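Local atomic coordinates of trehalose-6-phosphate phosphatase (Candida albicans, PDB entry 5DXI), a protein that is a phosphatase of the haloacid dehalogenase (HAD) superfamily that holds a magnesium ion and a beryllium trifluoride ion at its active site. Residues K158-L163 with V173-G178; N15-S20 with D54-D59. One frame throughout, in Å; residues are numbered along the deposited sequence.

Interaction 1 of 2, residues K158-L163 with V173-G178; sequences KCMKEL and VEVMAG
Met160 and Leu163 of helix 149-165 pack on Val175 of strand 173-178, an apolar helix-on-sheet contact in the part of the chain that carries the four-stranded antiparallel sheet, the cap of this HAD-type phosphatase. Locally the helix runs antiparallel to the strand, at 171°, with the axes 9.4 Å apart. Val175 points its side chain at the helix, and both of its methyls are used. Val175 CG1 lies 3.7 Å from Met160 SD and 3.8 Å from Met160 CE, while Val175 CG2 sits 3.9 Å from Leu163 CB. Met160 reaches the strand through its bends, turned at both chi2 (-71°) and chi3 (-55°), and the Met160 and Val175 side chains lie alongside one another, pointing opposite ways. The same sulfur, Met160 SD, also meets Ala177 CB at 4.1 Å, nearer the solvent. Leu163 CD1 comes to 4.0 Å from Val175 CG1, so that methyl is shared between the thioether and the leucine. Strand 173-178 is an edge strand of its sheet, paired with strand 181-186, whose Ile182 also touches Met160. Leu163 also touches Ile120 and Phe121 of helix 113-126, and Ala168 of the short helix 167-170 packs on Val175.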
loop_
_atom_site.group_PDB
_atom_site.type_symbol
_atom_site.label_atom_id
_atom_site.label_comp_id
_atom_site.label_asym_id
_atom_site.label_seq_id
_atom_site.Cartn_x
_atom_site.Cartn_y
_atom_site.Cartn_z
ATOM N N LYS A 158 -1.409 24.662 3.649
ATOM C CA LYS A 158 -1.804 25.336 4.874
ATOM C C LYS A 158 -2.905 24.553 5.583
ATOM O O LYS A 158 -3.143 24.742 6.778
ATOM C CB LYS A 158 -2.224 26.779 4.583
ATOM C CG LYS A 158 -1.101 27.563 3.876
ATOM C CD LYS A 158 -0.308 28.444 4.857
ATOM C CE LYS A 158 1.201 28.144 4.808
ATOM N NZ LYS A 158 1.747 27.986 3.423
ATOM N N CYS A 159 -3.574 23.668 4.852
ATOM C CA CYS A 159 -4.444 22.704 5.500
ATOM C C CYS A 159 -3.578 21.729 6.295
ATOM O O CYS A 159 -3.891 21.411 7.436
ATOM C CB CYS A 159 -5.311 21.965 4.482
ATOM S SG CYS A 159 -6.461 20.774 5.249
ATOM N N MET A 160 -2.479 21.289 5.686
ATOM C CA MET A 160 -1.530 20.378 6.316
ATOM C C MET A 160 -0.990 20.952 7.615
ATOM O O MET A 160 -0.920 20.269 8.637
ATOM C CB MET A 160 -0.357 20.105 5.371
ATOM C CG MET A 160 -0.657 19.162 4.221
ATOM S SD MET A 160 -0.856 17.459 4.757
ATOM C CE MET A 160 0.703 17.230 5.642
ATOM N N LYS A 161 -0.602 22.220 7.549
ATOM C CA LYS A 161 -0.086 22.956 8.694
ATOM C C LYS A 161 -1.101 23.016 9.830
ATOM O O LYS A 161 -0.768 22.746 10.985
ATOM C CB LYS A 161 0.310 24.372 8.257
ATOM C CG LYS A 161 0.853 25.275 9.355
ATOM C CD LYS A 161 2.145 24.734 9.953
ATOM C CE LYS A 161 2.773 25.738 10.913
ATOM N NZ LYS A 161 3.910 25.142 11.663
ATOM N N GLU A 162 -2.341 23.359 9.490
ATOM C CA GLU A 162 -3.377 23.555 10.491
ATOM C C GLU A 162 -3.767 22.263 11.189
ATOM O O GLU A 162 -3.948 22.245 12.406
ATOM C CB GLU A 162 -4.619 24.180 9.858
ATOM C CG GLU A 162 -5.818 24.202 10.796
ATOM C CD GLU A 162 -6.957 25.048 10.285
ATOM O OE1 GLU A 162 -6.777 25.741 9.261
ATOM O OE2 GLU A 162 -8.040 25.014 10.912
ATOM N N LEU A 163 -3.900 21.185 10.418
ATOM C CA LEU A 163 -4.217 19.880 10.990
ATOM C C LEU A 163 -3.125 19.464 11.954
ATOM O O LEU A 163 -3.406 18.992 13.058
ATOM C CB LEU A 163 -4.378 18.829 9.890
ATOM C CG LEU A 163 -5.643 18.946 9.047
ATOM C CD1 LEU A 163 -5.539 18.090 7.801
ATOM C CD2 LEU A 163 -6.841 18.518 9.887
ATOM N N VAL A 173 -3.248 10.939 15.642
ATOM C CA VAL A 173 -3.588 10.680 14.247
ATOM C C VAL A 173 -2.411 11.082 13.361
ATOM O O VAL A 173 -1.592 11.933 13.731
ATOM C CB VAL A 173 -4.849 11.444 13.801
ATOM C CG1 VAL A 173 -6.056 10.998 14.607
ATOM C CG2 VAL A 173 -4.639 12.938 13.948
ATOM N N GLU A 174 -2.326 10.453 12.197
ATOM C CA GLU A 174 -1.295 10.771 11.230
ATOM C C GLU A 174 -1.901 11.626 10.130
ATOM O O GLU A 174 -2.967 11.300 9.624
ATOM C CB GLU A 174 -0.701 9.506 10.628
ATOM C CG GLU A 174 0.504 9.782 9.738
ATOM C CD GLU A 174 1.698 10.277 10.537
ATOM O OE1 GLU A 174 1.846 9.845 11.704
ATOM O OE2 GLU A 174 2.475 11.101 10.004
ATOM N N VAL A 175 -1.236 12.720 9.774
ATOM C CA VAL A 175 -1.696 13.561 8.662
ATOM C C VAL A 175 -0.818 13.299 7.439
ATOM O O VAL A 175 0.336 13.737 7.388
ATOM C CB VAL A 175 -1.673 15.079 9.013
ATOM C CG1 VAL A 175 -2.158 15.909 7.834
ATOM C CG2 VAL A 175 -2.535 15.367 10.241
ATOM N N MET A 176 -1.364 12.582 6.461
ATOM C CA MET A 176 -0.575 12.097 5.336
ATOM C C MET A 176 -0.814 12.921 4.081
ATOM O O MET A 176 -1.940 13.018 3.624
ATOM C CB MET A 176 -0.922 10.640 5.012
ATOM C CG MET A 176 -0.325 9.584 5.915
ATOM S SD MET A 176 -0.603 7.919 5.243
ATOM C CE MET A 176 -2.387 7.796 5.313
ATOM N N ALA A 177 0.239 13.512 3.528
ATOM C CA ALA A 177 0.122 14.124 2.211
ATOM C C ALA A 177 0.226 12.990 1.190
ATOM O O ALA A 177 1.239 12.296 1.125
ATOM C CB ALA A 177 1.207 15.181 1.986
ATOM N N GLY A 178 -0.806 12.821 0.378
ATOM C CA GLY A 178 -0.794 11.810 -0.666
ATOM C C GLY A 178 -0.864 12.513 -2.010
ATOM O O GLY A 178 -0.891 13.739 -2.060
#

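Interaction 2 of 2, residues N15-S20 with D54-D59; sequences NNYKES and DVLSSD
Tyr17 and Leu56 meet in a van der Waals contact, the phenol end against a leucine methyl, in this small, buried contact between the C-terminal ends of helix 10-19 and helix 47-58. With CG anti to the backbone N (chi1 175°), the tyrosine extends its ring from the first helix toward the second, and it is the far end that arrives: Tyr17 OH lies 3.6 Å from Leu56 CD2, with Tyr17 CZ 4.4 Å from the same methyl. The two side chains pass at a slant, and only one branch of the leucine is used. The nearest pair of CA atoms, those of Tyr17 and Leu56, is 11.2 Å apart, so the long aromatic side chain does the bridging.

Both helices flank the parallel part of the central sheet, the Rossmann-like core of the HAD fold: helix 10-19 leads into strand 23-27, and helix 47-58 into strand 62-67. From helix 287-298, Leu297 touches Tyr17 and Ala298 touches Leu56.

The polar groups are settled by residues just beyond the helix ends. Asn62 ND2 is hydrogen-bonded to both Tyr17 OH and Leu56 O, joining the two sides through one amide. Asp59 OD2 comes within 4.2 Å of Tyr17 OH, but its salt bridge is with Arg23, which also makes a cation-pi contact with Tyr17; Asp59 OD1 is hydrogen-bonded to the backbone N of Lys61.

Each helix end is also tied within its own segment. Tyr17 O accepts from Ser20 N at 3.2 Å and from Ser20 OG at 2.8 Å, both on the same face of its carbonyl plane. In the other helix, Ser58 OG donates to Asp54 O over 2.6 Å, from above the carbonyl plane.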
loop_
_atom_site.group_PDB
_atom_site.type_symbol
_atom_site.label_atom_id
_atom_site.label_comp_id
_atom_site.label_asym_id
_atom_site.label_seq_id
_atom_site.Cartn_x
_atom_site.Cartn_y
_atom_site.Cartn_z
ATOM N N ASN A 15 14.278 -15.003 -10.840
ATOM C CA ASN A 15 15.044 -16.124 -10.313
ATOM C C ASN A 15 14.720 -16.430 -8.860
ATOM O O ASN A 15 14.593 -17.598 -8.482
ATOM C CB ASN A 15 16.542 -15.875 -10.488
ATOM C CG ASN A 15 16.979 -16.063 -11.929
ATOM O OD1 ASN A 15 16.374 -16.856 -12.661
ATOM N ND2 ASN A 15 18.019 -15.343 -12.348
ATOM N N ASN A 16 14.593 -15.392 -8.041
ATOM C CA ASN A 16 14.290 -15.596 -6.631
ATOM C C ASN A 16 12.872 -16.176 -6.509
ATOM O O ASN A 16 12.622 -17.043 -5.666
ATOM C CB ASN A 16 14.404 -14.283 -5.853
ATOM C CG ASN A 16 14.573 -14.491 -4.349
ATOM O OD1 ASN A 16 15.683 -14.521 -3.841
ATOM N ND2 ASN A 16 13.473 -14.680 -3.647
ATOM N N TYR A 17 11.965 -15.697 -7.363
ATOM C CA TYR A 17 10.576 -16.185 -7.400
ATOM C C TYR A 17 10.514 -17.678 -7.669
ATOM O O TYR A 17 9.922 -18.426 -6.900
ATOM C CB TYR A 17 9.760 -15.451 -8.471
ATOM C CG TYR A 17 8.335 -15.987 -8.653
ATOM C CD1 TYR A 17 7.309 -15.574 -7.818
ATOM C CD2 TYR A 17 8.017 -16.879 -9.680
ATOM C CE1 TYR A 17 6.005 -16.040 -7.984
ATOM C CE2 TYR A 17 6.712 -17.355 -9.851
ATOM C CZ TYR A 17 5.716 -16.933 -8.992
ATOM O OH TYR A 17 4.423 -17.388 -9.128
ATOM N N LYS A 18 11.165 -18.114 -8.739
ATOM C CA LYS A 18 11.100 -19.514 -9.125
ATOM C C LYS A 18 11.865 -20.429 -8.156
ATOM O O LYS A 18 11.563 -21.616 -8.046
ATOM C CB LYS A 18 11.578 -19.670 -10.575
ATOM C CG LYS A 18 10.661 -18.884 -11.511
ATOM C CD LYS A 18 11.026 -18.969 -12.986
ATOM C CE LYS A 18 9.852 -19.538 -13.819
ATOM N NZ LYS A 18 8.490 -19.003 -13.446
ATOM N N GLU A 19 12.838 -19.878 -7.437
ATOM C CA GLU A 19 13.569 -20.653 -6.444
ATOM C C GLU A 19 12.767 -20.862 -5.154
ATOM O O GLU A 19 12.919 -21.885 -4.480
ATOM C CB GLU A 19 14.907 -19.983 -6.117
ATOM C CG GLU A 19 16.074 -20.953 -6.013
ATOM C CD GLU A 19 16.545 -21.453 -7.367
ATOM O OE1 GLU A 19 16.087 -20.922 -8.402
ATOM O OE2 GLU A 19 17.372 -22.387 -7.394
ATOM N N SER A 20 11.934 -19.883 -4.810
ATOM C CA SER A 20 11.247 -19.843 -3.516
ATOM C C SER A 20 10.002 -20.737 -3.402
ATOM O O SER A 20 9.369 -21.078 -4.401
ATOM C CB SER A 20 10.855 -18.407 -3.208
ATOM O OG SER A 20 9.930 -17.941 -4.180
ATOM N N ASP A 54 -5.160 -14.006 -11.207
ATOM C CA ASP A 54 -5.674 -15.376 -11.293
ATOM C C ASP A 54 -4.540 -16.396 -11.355
ATOM O O ASP A 54 -4.497 -17.341 -10.567
ATOM C CB ASP A 54 -6.599 -15.542 -12.504
ATOM C CG ASP A 54 -7.301 -16.893 -12.523
ATOM O OD1 ASP A 54 -7.636 -17.407 -11.428
ATOM O OD2 ASP A 54 -7.520 -17.436 -13.627
ATOM N N VAL A 55 -3.598 -16.183 -12.267
ATOM C CA VAL A 55 -2.491 -17.124 -12.422
ATOM C C VAL A 55 -1.629 -17.174 -11.168
ATOM O O VAL A 55 -1.263 -18.254 -10.688
ATOM C CB VAL A 55 -1.592 -16.766 -13.617
ATOM C CG1 VAL A 55 -0.404 -17.721 -13.682
ATOM C CG2 VAL A 55 -2.384 -16.805 -14.907
ATOM N N LEU A 56 -1.309 -16.005 -10.627
ATOM C CA LEU A 56 -0.474 -15.969 -9.433
ATOM C C LEU A 56 -1.179 -16.598 -8.232
ATOM O O LEU A 56 -0.579 -17.392 -7.504
ATOM C CB LEU A 56 -0.056 -14.532 -9.124
ATOM C CG LEU A 56 0.955 -13.924 -10.103
ATOM C CD1 LEU A 56 1.401 -12.564 -9.604
ATOM C CD2 LEU A 56 2.145 -14.836 -10.330
ATOM N N SER A 57 -2.461 -16.285 -8.040
ATOM C CA SER A 57 -3.179 -16.808 -6.881
ATOM C C SER A 57 -3.450 -18.308 -7.005
ATOM O O SER A 57 -3.712 -18.978 -6.001
ATOM C CB SER A 57 -4.509 -16.073 -6.666
ATOM O OG SER A 57 -5.409 -16.289 -7.743
ATOM N N SER A 58 -3.359 -18.841 -8.220
ATOM C CA SER A 58 -3.664 -20.258 -8.443
ATOM C C SER A 58 -2.566 -21.172 -7.935
ATOM O O SER A 58 -2.812 -22.334 -7.596
ATOM C CB SER A 58 -3.898 -20.515 -9.927
ATOM O OG SER A 58 -5.067 -19.842 -10.363
ATOM N N ASP A 59 -1.357 -20.624 -7.861
ATOM C CA ASP A 59 -0.211 -21.332 -7.312
ATOM C C ASP A 59 -0.316 -21.325 -5.790
ATOM O O ASP A 59 -0.310 -20.265 -5.164
ATOM C CB ASP A 59 1.094 -20.679 -7.793
ATOM C CG ASP A 59 2.330 -21.511 -7.480
ATOM O OD1 ASP A 59 2.316 -22.322 -6.526
ATOM O OD2 ASP A 59 3.334 -21.338 -8.200
#

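From the N terminus, helix 10-19 comes first, and interaction 2 closes the loop that runs through strand 23-27 to the end of helix 47-58. The chain then builds more of the central sheet before passing through helix 113-126 into the four-stranded antiparallel sheet. There interaction 1 closes a much shorter loop, with nine residues between its segments, including helix 167-170. The two loops lie in series, neither nested nor crossed. Their centres are 39 Å apart, on opposite sides of the chain's centre: interaction 2 joins two helices flanking the core sheet, whereas interaction 1 fastens a helix to the edge strand of the antiparallel sheet.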